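Local coordinates for holo-[acyl-carrier-protein] synthase (Neisseria meningitidis FAM18, PDB 5SUV), which belongs to the 4'-phosphopantetheinyl transferase superfamily and binds coenzyme A in pockets formed with neighbouring copies of itself in a trimer, at residues A55-F60 and R75-G80; S12-I17 and E114-L119. All coordinates share one frame; numbering follows the deposited sequence.

Overall arrangement
Both contacts set helical residues against a strand of the same alpha/beta subunit, but at different depths. Contact 1 lies at the chain's centre, where helix 46-63 packs on strand 77-81 through apolar side chains, with one hydrogen bond across it, from the buried K57 to I77; no other protein chain touches it. Contact 2, partly buried, mainly polar and at the subunit interface, joins the end of strand 3-12 and the start of helix 13-23 to the hairpin turn and strand 117-125, chiefly through an aspartate. The centres are about 16 Å apart, and contact 1 is nested inside the loop that contact 2 closes. A51 of helix 46-63 touches L13 and V118 of contact 2.

Contact 1: residues A55-F60 and R75-G80; sequences AAKEAF and RNIGIG. With COA (coenzyme A), chain D.
I77 fits between K57 and F60 on one side of helix 46-63. Its CD1 approaches the ring at F60 CD1, 3.5 Å away, while CG2 sits over a face of the same ring. The phenylalanine is swung to this side by a chi1 of 180°, which sets CG opposite the backbone N. K57 runs past I77 in the reverse sense, its CG 3.9 Å from I77 CG2, and its chain bends at the last torsion (chi4 -102°) to bring NZ 2.6 Å from I77 O. That bond is nearly in line with the carbonyl (C=O...N angle 161°). The buried ammonium also bonds to F74 O and I31 O and forms a salt bridge with E36, which probably offsets the cost of burying its charge. Next along the strand, I79 CD1 packs on A56 CB at 3.8 Å and on K57 CG at 4.0 Å. One side of the helix, A56, K57 and F60, thus meets the strand, while E58 starts off away from it, its OE2 3.4 Å from O5A of coenzyme A. This is helix-on-sheet core packing of the 4'-phosphopantetheinyl transferase fold, the short hairpin 77-91 laid across the helix that lines the ligand site.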
ATOM      1  N   ALA A  55      -7.520 -10.513   2.777  1.00 31.49           N
ATOM      2  CA  ALA A  55      -6.501  -9.604   2.256  1.00 25.56           C
ATOM      3  C   ALA A  55      -5.246  -9.631   3.123  1.00 24.73           C
ATOM      4  O   ALA A  55      -4.127  -9.634   2.607  1.00 24.60           O
ATOM      5  CB  ALA A  55      -7.030  -8.173   2.170  1.00 27.83           C
ATOM      6  N   ALA A  56      -5.420  -9.630   4.445  1.00 26.83           N
ATOM      7  CA  ALA A  56      -4.272  -9.589   5.344  1.00 28.25           C
ATOM      8  C   ALA A  56      -3.442 -10.862   5.226  1.00 25.17           C
ATOM      9  O   ALA A  56      -2.210 -10.813   5.235  1.00 25.47           O
ATOM     10  CB  ALA A  56      -4.751  -9.394   6.783  1.00 28.99           C
ATOM     11  N   LYS A  57      -4.100 -12.010   5.122  1.00 27.30           N
ATOM     12  CA  LYS A  57      -3.351 -13.254   4.979  1.00 26.45           C
ATOM     13  C   LYS A  57      -2.636 -13.310   3.636  1.00 28.31           C
ATOM     14  O   LYS A  57      -1.483 -13.743   3.547  1.00 24.27           O
ATOM     15  CB  LYS A  57      -4.290 -14.437   5.145  1.00 25.60           C
ATOM     16  CG  LYS A  57      -4.979 -14.457   6.495  1.00 27.44           C
ATOM     17  CD  LYS A  57      -6.141 -15.428   6.503  1.00 31.46           C
ATOM     18  CE  LYS A  57      -6.979 -15.309   7.784  1.00 34.59           C
ATOM     19  NZ  LYS A  57      -6.670 -16.409   8.759  1.00 31.83           N
ATOM     20  N   GLU A  58      -3.295 -12.866   2.567  1.00 27.39           N
ATOM     21  CA  GLU A  58      -2.622 -12.885   1.282  1.00 26.37           C
ATOM     22  C   GLU A  58      -1.433 -11.929   1.273  1.00 21.45           C
ATOM     23  O   GLU A  58      -0.373 -12.266   0.737  1.00 20.54           O
ATOM     24  CB  GLU A  58      -3.608 -12.555   0.160  1.00 25.57           C
ATOM     25  CG  GLU A  58      -4.629 -13.647  -0.081  1.00 31.26           C
ATOM     26  CD  GLU A  58      -5.251 -13.584  -1.466  1.00 34.95           C
ATOM     27  OE1 GLU A  58      -5.481 -14.655  -2.072  1.00 37.12           O
ATOM     28  OE2 GLU A  58      -5.514 -12.460  -1.948  1.00 28.75           O
ATOM     29  N   ALA A  59      -1.584 -10.733   1.860  1.00 24.94           N
ATOM     30  CA  ALA A  59      -0.462  -9.803   1.886  1.00 22.62           C
ATOM     31  C   ALA A  59       0.656 -10.356   2.751  1.00 24.91           C
ATOM     32  O   ALA A  59       1.835 -10.195   2.424  1.00 18.54           O
ATOM     33  CB  ALA A  59      -0.888  -8.431   2.392  1.00 23.36           C
ATOM     34  N   PHE A  60       0.306 -11.014   3.863  1.00 24.15           N
ATOM     35  CA  PHE A  60       1.326 -11.671   4.672  1.00 20.59           C
ATOM     36  C   PHE A  60       2.117 -12.673   3.836  1.00 18.92           C
ATOM     37  O   PHE A  60       3.354 -12.672   3.832  1.00 18.19           O
ATOM     38  CB  PHE A  60       0.675 -12.363   5.876  1.00 21.47           C
ATOM     39  CG  PHE A  60       1.671 -13.082   6.765  1.00 21.61           C
ATOM     40  CD1 PHE A  60       2.114 -14.353   6.445  1.00 21.19           C
ATOM     41  CD2 PHE A  60       2.161 -12.472   7.904  1.00 23.80           C
ATOM     42  CE1 PHE A  60       3.029 -15.018   7.255  1.00 22.72           C
ATOM     43  CE2 PHE A  60       3.078 -13.121   8.718  1.00 22.61           C
ATOM     44  CZ  PHE A  60       3.514 -14.394   8.384  1.00 22.12           C
ATOM     45  N   ARG A  75      -4.730 -20.987   7.650  1.00 30.15           N
ATOM     46  CA  ARG A  75      -5.076 -21.478   8.978  1.00 31.84           C
ATOM     47  C   ARG A  75      -3.996 -21.215  10.019  1.00 31.43           C
ATOM     48  O   ARG A  75      -4.268 -21.409  11.215  1.00 32.93           O
ATOM     49  CB  ARG A  75      -5.369 -22.977   8.946  1.00 34.93           C
ATOM     50  CG  ARG A  75      -6.709 -23.327   8.349  1.00 46.52           C
ATOM     51  CD  ARG A  75      -7.032 -24.789   8.589  1.00 55.89           C
ATOM     52  NE  ARG A  75      -8.320 -25.159   8.014  1.00 70.13           N
ATOM     53  CZ  ARG A  75      -8.508 -25.500   6.742  1.00 80.42           C
ATOM     54  NH1 ARG A  75      -7.492 -25.518   5.888  1.00 88.05           N
ATOM     55  NH2 ARG A  75      -9.721 -25.823   6.318  1.00 80.46           N
ATOM     56  N   ASN A  76      -2.819 -20.731   9.602  1.00 29.64           N
ATOM     57  CA  ASN A  76      -1.749 -20.366  10.518  1.00 30.35           C
ATOM     58  C   ASN A  76      -1.554 -18.863  10.652  1.00 28.82           C
ATOM     59  O   ASN A  76      -0.798 -18.436  11.528  1.00 29.70           O
ATOM     60  CB  ASN A  76      -0.409 -20.992  10.078  1.00 27.97           C
ATOM     61  CG  ASN A  76      -0.234 -22.430  10.572  1.00 28.86           C
ATOM     62  OD1 ASN A  76      -0.927 -22.880  11.491  1.00 30.51           O
ATOM     63  ND2 ASN A  76       0.671 -23.156   9.942  1.00 27.90           N
ATOM     64  N   ILE A  77      -2.199 -18.051   9.817  1.00 28.37           N
ATOM     65  CA  ILE A  77      -2.018 -16.601   9.832  1.00 27.89           C
ATOM     66  C   ILE A  77      -3.281 -15.994  10.433  1.00 33.90           C
ATOM     67  O   ILE A  77      -4.311 -15.896   9.759  1.00 35.26           O
ATOM     68  CB  ILE A  77      -1.777 -16.038   8.432  1.00 26.22           C
ATOM     69  CG1 ILE A  77      -0.569 -16.679   7.739  1.00 24.91           C
ATOM     70  CG2 ILE A  77      -1.637 -14.523   8.517  1.00 29.29           C
ATOM     71  CD1 ILE A  77      -0.624 -16.500   6.228  1.00 23.44           C
ATOM     72  N   GLY A  78      -3.200 -15.548  11.685  1.00 34.36           N
ATOM     73  CA  GLY A  78      -4.332 -14.974  12.389  1.00 32.74           C
ATOM     74  C   GLY A  78      -4.203 -13.467  12.531  1.00 32.76           C
ATOM     75  O   GLY A  78      -3.098 -12.926  12.578  1.00 31.65           O
ATOM     76  N   ILE A  79      -5.345 -12.785  12.597  1.00 38.37           N
ATOM     77  CA  ILE A  79      -5.378 -11.344  12.816  1.00 40.52           C
ATOM     78  C   ILE A  79      -6.047 -11.072  14.159  1.00 41.83           C
ATOM     79  O   ILE A  79      -7.160 -11.552  14.416  1.00 39.96           O
ATOM     80  CB  ILE A  79      -6.100 -10.603  11.667  1.00 34.97           C
ATOM     81  CG1 ILE A  79      -5.254 -10.622  10.392  1.00 33.29           C
ATOM     82  CG2 ILE A  79      -6.351  -9.162  12.037  1.00 37.41           C
ATOM     83  CD1 ILE A  79      -5.287 -11.920   9.615  1.00 39.17           C
ATOM     84  N   GLY A  80      -5.350 -10.330  15.020  1.00 38.47           N
ATOM     85  CA  GLY A  80      -5.918  -9.763  16.229  1.00 40.00           C
ATOM     86  C   GLY A  80      -5.776  -8.256  16.248  1.00 41.31           C
ATOM     87  O   GLY A  80      -5.390  -7.667  15.237  1.00 38.47           O
TER
HETATM   88  N1A COA D 201       5.869 -13.987  -2.944  1.00 23.66           N
HETATM   89  C2A COA D 201       5.396 -12.728  -3.095  1.00 24.54           C
HETATM   90  N3A COA D 201       4.535 -12.308  -4.013  1.00 22.20           N
HETATM   91  C4A COA D 201       4.106 -13.282  -4.891  1.00 24.46           C
HETATM   92  C5A COA D 201       4.509 -14.657  -4.876  1.00 25.72           C
HETATM   93  C6A COA D 201       5.423 -14.928  -3.833  1.00 22.15           C
HETATM   94  N6A COA D 201       5.902 -16.107  -3.696  1.00 25.39           N
HETATM   95  N7A COA D 201       3.946 -15.349  -5.834  1.00 26.20           N
HETATM   96  C8A COA D 201       3.208 -14.441  -6.433  1.00 26.70           C
HETATM   97  N9A COA D 201       3.270 -13.201  -5.898  1.00 29.68           N
HETATM   98  C1B COA D 201       2.615 -11.940  -6.342  1.00 29.36           C
HETATM   99  C2B COA D 201       2.996 -11.664  -7.869  1.00 32.53           C
HETATM  100  O2B COA D 201       3.421 -10.378  -8.056  1.00 26.53           O
HETATM  101  C3B COA D 201       1.589 -11.924  -8.507  1.00 31.83           C
HETATM  102  O3B COA D 201       1.338 -11.185  -9.558  1.00 32.26           O
HETATM  103  P3B COA D 201       2.364 -11.390 -10.984  1.00 28.46           P
HETATM  104  O7A COA D 201       2.562 -12.750 -11.070  1.00 26.03           O
HETATM  105  O8A COA D 201       3.592 -10.610 -10.628  1.00 27.20           O
HETATM  106  O9A COA D 201       1.497 -10.821 -11.987  1.00 27.91           O
HETATM  107  C4B COA D 201       0.717 -11.420  -7.347  1.00 35.06           C
HETATM  108  O4B COA D 201       1.252 -12.022  -6.230  1.00 28.39           O
HETATM  109  C5B COA D 201      -0.772 -11.757  -7.468  1.00 42.61           C
HETATM  110  O5B COA D 201      -1.421 -11.134  -6.424  1.00 39.90           O
HETATM  111  P1A COA D 201      -3.023 -11.118  -6.555  1.00 36.18           P
HETATM  112  O1A COA D 201      -3.400 -10.487  -7.749  1.00 43.37           O
HETATM  113  O2A COA D 201      -3.517 -10.711  -5.202  1.00 50.83           O
HETATM  114  O3A COA D 201      -3.233 -12.724  -6.919  1.00 52.16           O
HETATM  115  P2A COA D 201      -3.942 -13.727  -5.927  1.00 48.06           P
HETATM  116  O4A COA D 201      -4.006 -14.921  -6.665  1.00 47.76           O
HETATM  117  O5A COA D 201      -5.103 -13.071  -5.237  1.00 74.13           O
HETATM  118  O6A COA D 201      -2.872 -14.060  -4.632  1.00 58.93           O
HETATM  119  CBP COA D 201      -1.111 -15.492  -3.942  1.00 71.83           C
HETATM  120  CCP COA D 201      -1.732 -14.579  -5.052  1.00 70.76           C
HETATM  121  CDP COA D 201       0.359 -15.251  -3.922  1.00 69.48           C
HETATM  122  CEP COA D 201      -1.654 -15.277  -2.555  1.00 65.34           C
HETATM  123  CAP COA D 201      -1.389 -16.885  -4.362  1.00 81.90           C
HETATM  124  OAP COA D 201      -0.719 -17.157  -5.547  1.00 87.32           O
HETATM  125  C9P COA D 201      -0.962 -17.913  -3.361  1.00 81.74           C
HETATM  126  O9P COA D 201       0.184 -18.119  -3.167  1.00 66.54           O
HETATM  127  N8P COA D 201      -1.918 -18.649  -2.694  1.00 78.36           N
HETATM  128  C7P COA D 201      -3.327 -18.467  -2.903  1.00 74.54           C
HETATM  129  C6P COA D 201      -3.962 -19.859  -3.057  1.00 78.25           C
HETATM  130  C5P COA D 201      -5.293 -19.816  -2.401  1.00 97.72           C
HETATM  131  O5P COA D 201      -5.506 -20.326  -1.344  1.00115.72           O
HETATM  132  N4P COA D 201      -6.315 -19.158  -3.066  1.00 89.77           N
HETATM  133  C3P COA D 201      -7.629 -19.045  -2.425  1.00 78.42           C
HETATM  134  C2P COA D 201      -8.255 -20.388  -2.166  1.00 76.48           C
HETATM  135  S1P COA D 201      -9.712 -20.093  -1.185  1.00 73.88           S

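Contact 2: residues S12-I17 and E114-L119; sequences SLKRII and EEDTVL
D116 reaches from its turn to the first residues of helix 13-23 and uses both carboxylate oxygens. With CG anti to the backbone N (chi1 -173°), the carboxylate extends toward the helix start. OD2 accepts from S12 OG at 2.6 Å, met on its syn side and 18° out of the carboxylate plane. OD1 takes the backbone N-H of K14 at 3.0 Å through its syn lone pair, a somewhat bent bond. The two grips should fix the carboxylate's rotation, and N-H groups at a helix start probably help stabilise its negative charge. The backbone adds L13 N to D116 O at 2.9 Å, nearly straight.

S12 is the N-cap: its chi1 of 161° turns OG back over the first turn, where it accepts from R15 N at 3.3 Å while donating to D116. The K14 side chain crosses that of D116 at about a right angle, its CG 3.3 Å from D116 OD1, but its NZ stays 5.0 Å from that oxygen. The L13 side chain slides past D116 in the opposite direction and forks: CD1 lies 3.5 Å from E115 O, and CD2 meets V118 CG2 at 3.6 Å. A51 of helix 46-63 touches both L13 and V118.

Neighbouring subunits border the site, with E114 of the second subunit bonded to S12 N and R15. The whole is an N-capped strand-to-helix junction, tied to the type II' turn of a beta hairpin at the interface between subunits of the trimer.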
ATOM      1  N   SER A  12     -12.170  -7.469  -3.199  1.00 42.45           N
ATOM      2  CA  SER A  12     -13.508  -6.937  -3.417  1.00 41.77           C
ATOM      3  C   SER A  12     -14.499  -7.646  -2.505  1.00 38.71           C
ATOM      4  O   SER A  12     -14.523  -8.880  -2.449  1.00 43.39           O
ATOM      5  CB  SER A  12     -13.909  -7.127  -4.879  1.00 44.31           C
ATOM      6  OG  SER A  12     -15.310  -7.036  -5.018  1.00 46.58           O
ATOM      7  N   LEU A  13     -15.294  -6.874  -1.768  1.00 39.72           N
ATOM      8  CA  LEU A  13     -16.368  -7.489  -0.990  1.00 44.80           C
ATOM      9  C   LEU A  13     -17.267  -8.352  -1.870  1.00 52.43           C
ATOM     10  O   LEU A  13     -17.720  -9.422  -1.447  1.00 51.99           O
ATOM     11  CB  LEU A  13     -17.195  -6.420  -0.280  1.00 43.89           C
ATOM     12  CG  LEU A  13     -16.457  -5.481   0.671  1.00 51.04           C
ATOM     13  CD1 LEU A  13     -17.415  -4.455   1.239  1.00 53.18           C
ATOM     14  CD2 LEU A  13     -15.793  -6.260   1.786  1.00 52.52           C
ATOM     15  N   LYS A  14     -17.549  -7.900  -3.093  1.00 62.07           N
ATOM     16  CA  LYS A  14     -18.397  -8.683  -3.985  1.00 73.38           C
ATOM     17  C   LYS A  14     -17.765 -10.033  -4.295  1.00 65.84           C
ATOM     18  O   LYS A  14     -18.471 -11.039  -4.434  1.00 66.92           O
ATOM     19  CB  LYS A  14     -18.669  -7.906  -5.272  1.00 83.02           C
ATOM     20  CG  LYS A  14     -19.519  -6.658  -5.071  1.00 79.52           C
ATOM     21  CD  LYS A  14     -19.649  -5.853  -6.359  1.00 70.67           C
ATOM     22  CE  LYS A  14     -20.399  -4.549  -6.132  1.00 71.37           C
ATOM     23  NZ  LYS A  14     -21.761  -4.769  -5.563  1.00 70.39           N
ATOM     24  N   ARG A  15     -16.436 -10.077  -4.406  1.00 50.88           N
ATOM     25  CA  ARG A  15     -15.759 -11.349  -4.621  1.00 44.38           C
ATOM     26  C   ARG A  15     -15.942 -12.264  -3.423  1.00 46.94           C
ATOM     27  O   ARG A  15     -16.161 -13.471  -3.586  1.00 46.12           O
ATOM     28  CB  ARG A  15     -14.275 -11.129  -4.896  1.00 40.87           C
ATOM     29  CG  ARG A  15     -13.452 -12.409  -5.050  1.00 39.10           C
ATOM     30  CD  ARG A  15     -12.155 -12.122  -5.793  1.00 54.93           C
ATOM     31  NE  ARG A  15     -11.084 -13.056  -5.454  1.00 60.45           N
ATOM     32  CZ  ARG A  15      -9.946 -12.738  -4.835  1.00 62.12           C
ATOM     33  NH1 ARG A  15      -9.676 -11.489  -4.464  1.00 55.56           N
ATOM     34  NH2 ARG A  15      -9.055 -13.688  -4.588  1.00 66.26           N
ATOM     35  N   ILE A  16     -15.874 -11.706  -2.211  1.00 39.55           N
ATOM     36  CA  ILE A  16     -16.105 -12.518  -1.018  1.00 49.90           C
ATOM     37  C   ILE A  16     -17.517 -13.081  -1.044  1.00 53.83           C
ATOM     38  O   ILE A  16     -17.730 -14.273  -0.792  1.00 47.79           O
ATOM     39  CB  ILE A  16     -15.847 -11.696   0.259  1.00 38.65           C
ATOM     40  CG1 ILE A  16     -14.389 -11.230   0.329  1.00 45.92           C
ATOM     41  CG2 ILE A  16     -16.188 -12.506   1.515  1.00 40.16           C
ATOM     42  CD1 ILE A  16     -13.361 -12.360   0.513  1.00 50.82           C
ATOM     43  N   ILE A  17     -18.501 -12.238  -1.371  1.00 46.53           N
ATOM     44  CA  ILE A  17     -19.883 -12.699  -1.463  1.00 50.69           C
ATOM     45  C   ILE A  17     -19.991 -13.863  -2.442  1.00 54.37           C
ATOM     46  O   ILE A  17     -20.610 -14.890  -2.140  1.00 54.41           O
ATOM     47  CB  ILE A  17     -20.810 -11.533  -1.850  1.00 56.68           C
ATOM     48  CG1 ILE A  17     -20.860 -10.508  -0.713  1.00 50.29           C
ATOM     49  CG2 ILE A  17     -22.236 -12.039  -2.164  1.00 57.82           C
ATOM     50  CD1 ILE A  17     -21.629  -9.210  -1.081  1.00 52.10           C
ATOM     51  N   GLU A 114     -12.866   1.016   1.677  1.00 39.61           N
ATOM     52  CA  GLU A 114     -13.699   2.099   1.162  1.00 40.70           C
ATOM     53  C   GLU A 114     -14.609   1.508   0.099  1.00 42.61           C
ATOM     54  O   GLU A 114     -14.124   0.962  -0.900  1.00 35.45           O
ATOM     55  CB  GLU A 114     -12.841   3.221   0.580  1.00 44.94           C
ATOM     56  CG  GLU A 114     -13.619   4.438   0.077  1.00 52.15           C
ATOM     57  CD  GLU A 114     -14.035   5.387   1.189  1.00 55.12           C
ATOM     58  OE1 GLU A 114     -14.403   4.917   2.282  1.00 65.61           O
ATOM     59  OE2 GLU A 114     -13.985   6.618   0.958  1.00 51.78           O
ATOM     60  N   GLU A 115     -15.920   1.612   0.320  1.00 60.97           N
ATOM     61  CA  GLU A 115     -16.931   1.055  -0.583  1.00 63.36           C
ATOM     62  C   GLU A 115     -16.652  -0.435  -0.719  1.00 55.00           C
ATOM     63  O   GLU A 115     -16.642  -1.144   0.301  1.00 56.54           O
ATOM     64  CB  GLU A 115     -16.927   1.825  -1.905  1.00 72.49           C
ATOM     65  CG  GLU A 115     -17.207   3.300  -1.806  1.00 87.13           C
ATOM     66  CD  GLU A 115     -17.143   3.964  -3.163  1.00 93.06           C
ATOM     67  OE1 GLU A 115     -17.775   3.442  -4.106  1.00 93.47           O
ATOM     68  OE2 GLU A 115     -16.444   4.990  -3.295  1.00102.52           O
ATOM     69  N   ASP A 116     -16.401  -0.943  -1.918  1.00 41.50           N
ATOM     70  CA  ASP A 116     -16.246  -2.357  -2.178  1.00 43.48           C
ATOM     71  C   ASP A 116     -14.820  -2.849  -1.993  1.00 44.18           C
ATOM     72  O   ASP A 116     -14.599  -4.059  -2.052  1.00 41.41           O
ATOM     73  CB  ASP A 116     -16.681  -2.664  -3.615  1.00 53.09           C
ATOM     74  CG  ASP A 116     -16.700  -4.146  -3.913  1.00 50.77           C
ATOM     75  OD1 ASP A 116     -17.399  -4.879  -3.190  1.00 49.52           O
ATOM     76  OD2 ASP A 116     -16.017  -4.574  -4.863  1.00 51.16           O
ATOM     77  N   THR A 117     -13.858  -1.958  -1.790  1.00 53.37           N
ATOM     78  CA  THR A 117     -12.446  -2.314  -1.837  1.00 54.06           C
ATOM     79  C   THR A 117     -11.898  -2.455  -0.424  1.00 49.08           C
ATOM     80  O   THR A 117     -12.000  -1.525   0.385  1.00 39.44           O
ATOM     81  CB  THR A 117     -11.659  -1.259  -2.614  1.00 40.92           C
ATOM     82  OG1 THR A 117     -12.151  -1.192  -3.958  1.00 42.71           O
ATOM     83  CG2 THR A 117     -10.188  -1.599  -2.661  1.00 35.36           C
ATOM     84  N   VAL A 118     -11.311  -3.612  -0.131  1.00 39.01           N
ATOM     85  CA  VAL A 118     -10.545  -3.812   1.087  1.00 34.05           C
ATOM     86  C   VAL A 118      -9.080  -3.906   0.703  1.00 29.73           C
ATOM     87  O   VAL A 118      -8.723  -4.559  -0.282  1.00 30.35           O
ATOM     88  CB  VAL A 118     -10.986  -5.071   1.855  1.00 32.81           C
ATOM     89  CG1 VAL A 118     -10.136  -5.246   3.104  1.00 35.65           C
ATOM     90  CG2 VAL A 118     -12.438  -4.958   2.226  1.00 38.94           C
ATOM     91  N   LEU A 119      -8.237  -3.235   1.466  1.00 30.14           N
ATOM     92  CA  LEU A 119      -6.821  -3.134   1.164  1.00 30.54           C
ATOM     93  C   LEU A 119      -5.993  -3.550   2.372  1.00 26.27           C
ATOM     94  O   LEU A 119      -6.315  -3.183   3.505  1.00 30.01           O
ATOM     95  CB  LEU A 119      -6.491  -1.705   0.759  1.00 43.37           C
ATOM     96  CG  LEU A 119      -5.056  -1.274   0.545  1.00 60.35           C
ATOM     97  CD1 LEU A 119      -4.441  -2.136  -0.514  1.00 88.75           C
ATOM     98  CD2 LEU A 119      -5.071   0.193   0.134  1.00 54.95           C
TER